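Local atomic coordinates of L-lysine 6-monooxygenase (Pseudomonas syringae pv. tomato, PDB entry 5CQF), a protein that probably uses FAD and NADPH to hydroxylate the side-chain amine of L-lysine or a related amino acid in siderophore biosynthesis. Residues Leu28-Phe32 with Leu45-Tyr49; Thr133-Asp139 with Val150-Gln156. All coordinates share one frame; numbering follows the deposited sequence.

How the contacts relate
From the N terminus the chain runs up strand 16-19 and into helix 23-37, and contact 1 closes when a loop brings it back so that 45-49 packs against 28-32. That is the crossover of a beta-alpha-beta unit, with strand 47-50 entering the parallel sheet beside strand 16-19. The chain passes helix 111-125 and edge strand 129-130 before contact 2 opens; here 133-139 pairs with 150-156 in a beta hairpin. The two closures come in series, neither enclosing nor crossing the other. The centres of contact 1 and contact 2 are about 19 Å apart, their nearest atoms about 6 Å. Strand 47-50 relates them: Ile-47 and Tyr-49 serve contact 1, while Leu-50 meets Val-135 and Val-152 of contact 2.

Contact 1 of 2, residues Leu28-Phe32 with Leu45-Tyr49; sequences LACAF and LSIGY
Tyr-49 pushes its ring from the strand toward helix 23-37 and sets the phenol end on the small surface of Ala-29, OH lying 3.2 Å from Ala-29 CA. Only a methyl stands there, so the big ring reaches right up to the helix backbone; no hydrogen bond to 28-32 results. Leu-28 CD2 lies beside the same ring, at its edge. Two residues earlier, Ile-47 fills the hollow between Leu-28 and Phe-32. With CG1 anti to the backbone N (chi1 170°), its extended chain carries CD1 to 4.0 Å from Leu-28 CD2, and CD1 is equally near Phe-32 CE2. Its other branch, CG2, sits over one face of the Phe-32 ring, toward the rim. Leu-45, in the loop leading into the strand, supplies the last bump, CD2 resting 3.9 Å from Phe-32 CE1. Helix 412-428 adds Ala-423 and Leu-426 against Phe-32, and Phe-21 meets the Tyr-49 ring edge-to-face. This is the helix-on-sheet packing of a Rossmann-type beta-alpha-beta unit, whose preceding glycine-rich turn is consistent with dinucleotide binding. Across the two segments the chemistry is almost wholly apolar, so shape and burial, rather than directed bonds, hold helix to strand.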
loop_
_atom_site.group_PDB
_atom_site.type_symbol
_atom_site.label_atom_id
_atom_site.label_comp_id
_atom_site.label_asym_id
_atom_site.label_seq_id
_atom_site.Cartn_x
_atom_site.Cartn_y
_atom_site.Cartn_z
ATOM N N LEU A 28 -3.352 -7.623 33.188
ATOM C CA LEU A 28 -2.912 -8.335 34.391
ATOM C C LEU A 28 -3.902 -9.383 34.827
ATOM O O LEU A 28 -3.499 -10.493 35.140
ATOM C CB LEU A 28 -2.701 -7.361 35.540
ATOM C CG LEU A 28 -2.157 -7.968 36.808
ATOM C CD1 LEU A 28 -0.738 -8.480 36.638
ATOM C CD2 LEU A 28 -2.243 -6.904 37.880
ATOM N N ALA A 29 -5.181 -9.033 34.886
ATOM C CA ALA A 29 -6.222 -10.040 35.179
ATOM C C ALA A 29 -6.207 -11.182 34.194
ATOM O O ALA A 29 -6.401 -12.329 34.590
ATOM C CB ALA A 29 -7.602 -9.414 35.210
ATOM N N CYS A 30 -5.932 -10.900 32.911
ATOM C CA CYS A 30 -5.864 -11.991 31.945
ATOM C C CYS A 30 -4.762 -12.980 32.294
ATOM O O CYS A 30 -4.924 -14.153 32.098
ATOM C CB CYS A 30 -5.660 -11.488 30.524
ATOM S SG CYS A 30 -7.083 -10.642 29.830
ATOM N N ALA A 31 -3.631 -12.521 32.793
ATOM C CA ALA A 31 -2.573 -13.456 33.205
ATOM C C ALA A 31 -3.053 -14.359 34.327
ATOM O O ALA A 31 -2.778 -15.556 34.317
ATOM C CB ALA A 31 -1.318 -12.727 33.650
ATOM N N PHE A 32 -3.760 -13.785 35.291
ATOM C CA PHE A 32 -4.258 -14.593 36.406
ATOM C C PHE A 32 -5.309 -15.569 35.937
ATOM O O PHE A 32 -5.237 -16.760 36.264
ATOM C CB PHE A 32 -4.775 -13.720 37.544
ATOM C CG PHE A 32 -3.674 -13.093 38.339
ATOM C CD1 PHE A 32 -2.916 -13.862 39.192
ATOM C CD2 PHE A 32 -3.360 -11.762 38.187
ATOM C CE1 PHE A 32 -1.883 -13.315 39.904
ATOM C CE2 PHE A 32 -2.323 -11.194 38.899
ATOM C CZ PHE A 32 -1.585 -11.973 39.770
ATOM N N LEU A 45 -3.817 -17.116 43.815
ATOM C CA LEU A 45 -3.600 -15.796 44.422
ATOM C C LEU A 45 -4.831 -14.904 44.215
ATOM O O LEU A 45 -5.380 -14.834 43.127
ATOM C CB LEU A 45 -2.355 -15.187 43.790
ATOM C CG LEU A 45 -1.716 -13.884 44.267
ATOM C CD1 LEU A 45 -0.233 -13.896 43.902
ATOM C CD2 LEU A 45 -2.383 -12.649 43.666
ATOM N N SER A 46 -5.280 -14.260 45.282
ATOM C CA SER A 46 -6.487 -13.445 45.256
ATOM C C SER A 46 -6.077 -11.993 45.113
ATOM O O SER A 46 -5.255 -11.472 45.878
ATOM C CB SER A 46 -7.320 -13.637 46.530
ATOM O OG SER A 46 -6.854 -12.810 47.593
ATOM N N ILE A 47 -6.670 -11.345 44.125
ATOM C CA ILE A 47 -6.350 -9.996 43.781
ATOM C C ILE A 47 -7.674 -9.314 43.500
ATOM O O ILE A 47 -8.566 -9.925 42.922
ATOM C CB ILE A 47 -5.405 -9.968 42.565
ATOM C CG1 ILE A 47 -5.248 -8.551 42.028
ATOM C CG2 ILE A 47 -5.920 -10.836 41.433
ATOM C CD1 ILE A 47 -4.066 -8.408 41.114
ATOM N N GLY A 48 -7.813 -8.073 43.941
ATOM C CA GLY A 48 -9.013 -7.264 43.687
ATOM C C GLY A 48 -8.657 -6.045 42.856
ATOM O O GLY A 48 -7.528 -5.555 42.925
ATOM N N TYR A 49 -9.593 -5.539 42.062
ATOM C CA TYR A 49 -9.286 -4.365 41.243
ATOM C C TYR A 49 -10.243 -3.222 41.555
ATOM O O TYR A 49 -11.445 -3.433 41.690
ATOM C CB TYR A 49 -9.334 -4.706 39.742
ATOM C CG TYR A 49 -8.464 -5.869 39.337
ATOM C CD1 TYR A 49 -8.886 -7.170 39.533
ATOM C CD2 TYR A 49 -7.226 -5.664 38.735
ATOM C CE1 TYR A 49 -8.098 -8.248 39.156
ATOM C CE2 TYR A 49 -6.428 -6.730 38.365
ATOM C CZ TYR A 49 -6.874 -8.024 38.570
ATOM O OH TYR A 49 -6.092 -9.099 38.217
#

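Contact 2 of 2, residues Thr133-Asp139 with Val150-Gln156; sequences TPVTEID and VRVRTPQ
Asp-139 and Arg-153 meet because Asp-139 CG stands anti to its carbonyl carbon (chi1 -69°) and the bend of Arg-153 at chi2 (74°) sends its chain diagonally over to the neighbouring strand. Arg-153 NH2 reaches Asp-139 OD2 at 2.6 Å in a salt bridge. The carboxylate oxygen lies at the guanidinium edge, close to its plane, but is met on its anti side and somewhat out of the carboxylate plane; the two planes stand 82° apart. Arg-151 CD sits above one guanidinium face, toward its rim, while Glu-137 CG touches Arg-153 CB, the two chains crossing at a slant.

Beneath these charges runs an antiparallel hairpin. Asp-139 and Arg-151 form a hydrogen-bonded pair, Arg-151 N giving to Asp-139 O at 2.8 Å and Asp-139 N to Arg-151 O at 2.9 Å. Thr-136 and Glu-137 lie opposite Arg-153 as in a classic beta bulge: Arg-153 N binds Glu-137 O at 2.8 Å, and Arg-153 O takes Thr-136 N (3.1 Å), with a weak second bond from Thr-136 OG1. Ile-138 and Val-152 point to the other face; Ile-138 CG2 packs on Val-150 CB, and Val-135 CG1, just before the strand, presses tightly on Val-152 CG1 at 3.5 Å. Ile-19 touches both Val-135 and Ile-138.

The hairpin is thus two-faced, with Val-135, Ile-138 and Val-152 toward the parallel sheet of strands 16-19 and 47-50, and the Asp-139/Arg-153 salt bridge on the more exposed side, where the nearby charge of Glu-137 may add to it.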
loop_
_atom_site.group_PDB
_atom_site.type_symbol
_atom_site.label_atom_id
_atom_site.label_comp_id
_atom_site.label_asym_id
_atom_site.label_seq_id
_atom_site.Cartn_x
_atom_site.Cartn_y
_atom_site.Cartn_z
ATOM N N THR A 133 -15.338 3.241 41.966
ATOM C CA THR A 133 -14.715 3.028 43.251
ATOM C C THR A 133 -13.322 3.679 43.225
ATOM O O THR A 133 -12.311 2.988 43.069
ATOM C CB THR A 133 -14.641 1.516 43.536
ATOM O OG1 THR A 133 -15.940 0.940 43.357
ATOM C CG2 THR A 133 -14.159 1.234 44.939
ATOM N N PRO A 134 -13.273 5.024 43.353
ATOM C CA PRO A 134 -11.993 5.754 43.317
ATOM C C PRO A 134 -11.148 5.555 44.570
ATOM O O PRO A 134 -11.691 5.376 45.650
ATOM C CB PRO A 134 -12.427 7.221 43.192
ATOM C CG PRO A 134 -13.812 7.255 43.758
ATOM C CD PRO A 134 -14.430 5.945 43.380
ATOM N N VAL A 135 -9.829 5.569 44.432
ATOM C CA VAL A 135 -8.986 5.546 45.601
ATOM C C VAL A 135 -8.734 7.006 45.923
ATOM O O VAL A 135 -8.336 7.773 45.054
ATOM C CB VAL A 135 -7.686 4.781 45.373
ATOM C CG1 VAL A 135 -6.867 4.726 46.654
ATOM C CG2 VAL A 135 -8.014 3.387 44.914
ATOM N N THR A 136 -9.050 7.391 47.150
ATOM C CA THR A 136 -8.881 8.753 47.595
ATOM C C THR A 136 -7.563 8.879 48.346
ATOM O O THR A 136 -6.867 9.894 48.219
ATOM C CB THR A 136 -10.039 9.176 48.508
ATOM O OG1 THR A 136 -10.113 8.293 49.636
ATOM C CG2 THR A 136 -11.351 9.130 47.744
ATOM N N GLU A 137 -7.219 7.848 49.119
ATOM C CA GLU A 137 -5.944 7.826 49.848
ATOM C C GLU A 137 -5.447 6.394 50.086
ATOM O O GLU A 137 -6.228 5.447 50.049
ATOM C CB GLU A 137 -6.083 8.588 51.183
ATOM C CG GLU A 137 -7.486 8.500 51.776
ATOM C CD GLU A 137 -7.632 9.175 53.123
ATOM O OE1 GLU A 137 -8.291 8.580 54.007
ATOM O OE2 GLU A 137 -7.098 10.293 53.289
ATOM N N ILE A 138 -4.140 6.258 50.297
ATOM C CA ILE A 138 -3.526 4.998 50.724
ATOM C C ILE A 138 -2.726 5.232 52.022
ATOM O O ILE A 138 -1.686 5.905 51.995
ATOM C CB ILE A 138 -2.577 4.420 49.647
ATOM C CG1 ILE A 138 -3.309 4.231 48.313
ATOM C CG2 ILE A 138 -1.978 3.095 50.110
ATOM C CD1 ILE A 138 -2.496 3.548 47.226
ATOM N N ASP A 139 -3.190 4.655 53.136
ATOM C CA ASP A 139 -2.575 4.885 54.472
ATOM C C ASP A 139 -1.614 3.766 54.889
ATOM O O ASP A 139 -1.890 2.590 54.681
ATOM C CB ASP A 139 -3.658 5.053 55.551
ATOM C CG ASP A 139 -4.450 6.347 55.391
ATOM O OD1 ASP A 139 -3.827 7.418 55.197
ATOM O OD2 ASP A 139 -5.698 6.302 55.471
ATOM N N VAL A 150 -0.625 -1.796 53.865
ATOM C CA VAL A 150 -1.199 -0.501 53.491
ATOM C C VAL A 150 -2.686 -0.634 53.457
ATOM O O VAL A 150 -3.206 -1.714 53.240
ATOM C CB VAL A 150 -0.717 0.038 52.113
ATOM C CG1 VAL A 150 0.761 0.382 52.159
ATOM C CG2 VAL A 150 -1.002 -0.932 50.975
ATOM N N ARG A 151 -3.375 0.468 53.667
ATOM C CA ARG A 151 -4.816 0.441 53.688
ATOM C C ARG A 151 -5.244 1.339 52.586
ATOM O O ARG A 151 -5.059 2.544 52.653
ATOM C CB ARG A 151 -5.376 0.953 55.021
ATOM C CG ARG A 151 -5.180 0.001 56.191
ATOM C CD ARG A 151 -5.400 0.690 57.540
ATOM N NE ARG A 151 -5.555 -0.266 58.648
ATOM C CZ ARG A 151 -4.843 -0.267 59.784
ATOM N NH1 ARG A 151 -5.091 -1.200 60.704
ATOM N NH2 ARG A 151 -3.892 0.646 60.021
ATOM N N VAL A 152 -5.828 0.748 51.564
ATOM C CA VAL A 152 -6.315 1.506 50.422
ATOM C C VAL A 152 -7.698 1.968 50.807
ATOM O O VAL A 152 -8.548 1.154 51.188
ATOM C CB VAL A 152 -6.384 0.643 49.145
ATOM C CG1 VAL A 152 -6.844 1.484 47.959
ATOM C CG2 VAL A 152 -5.036 -0.003 48.866
ATOM N N ARG A 153 -7.920 3.270 50.717
ATOM C CA ARG A 153 -9.158 3.853 51.198
ATOM C C ARG A 153 -10.002 4.314 50.024
ATOM O O ARG A 153 -9.503 4.975 49.117
ATOM C CB ARG A 153 -8.867 5.002 52.192
ATOM C CG ARG A 153 -8.982 4.617 53.675
ATOM C CD ARG A 153 -7.815 3.764 54.187
ATOM N NE ARG A 153 -8.108 3.051 55.451
ATOM C CZ ARG A 153 -7.726 3.425 56.681
ATOM N NH1 ARG A 153 -8.062 2.673 57.728
ATOM N NH2 ARG A 153 -7.004 4.523 56.888
ATOM N N THR A 154 -11.275 3.935 50.039
ATOM C CA THR A 154 -12.228 4.346 49.012
ATOM C C THR A 154 -13.545 4.848 49.633
ATOM O O THR A 154 -13.801 4.634 50.836
ATOM C CB THR A 154 -12.540 3.171 48.075
ATOM O OG1 THR A 154 -13.320 2.186 48.768
ATOM C CG2 THR A 154 -11.255 2.532 47.571
ATOM N N PRO A 155 -14.394 5.513 48.813
ATOM C CA PRO A 155 -15.722 5.910 49.299
ATOM C C PRO A 155 -16.608 4.736 49.740
ATOM O O PRO A 155 -17.511 4.931 50.545
ATOM C CB PRO A 155 -16.342 6.635 48.091
ATOM C CG PRO A 155 -15.177 7.129 47.311
ATOM C CD PRO A 155 -14.116 6.077 47.479
ATOM N N GLN A 156 -16.342 3.534 49.237
ATOM C CA GLN A 156 -17.151 2.354 49.559
ATOM C C GLN A 156 -16.422 1.415 50.513
ATOM O O GLN A 156 -16.707 0.226 50.537
ATOM C CB GLN A 156 -17.529 1.593 48.264
ATOM C CG GLN A 156 -18.831 2.030 47.594
ATOM C CD GLN A 156 -18.750 3.391 46.897
ATOM O OE1 GLN A 156 -17.714 3.772 46.329
ATOM N NE2 GLN A 156 -19.859 4.126 46.928
#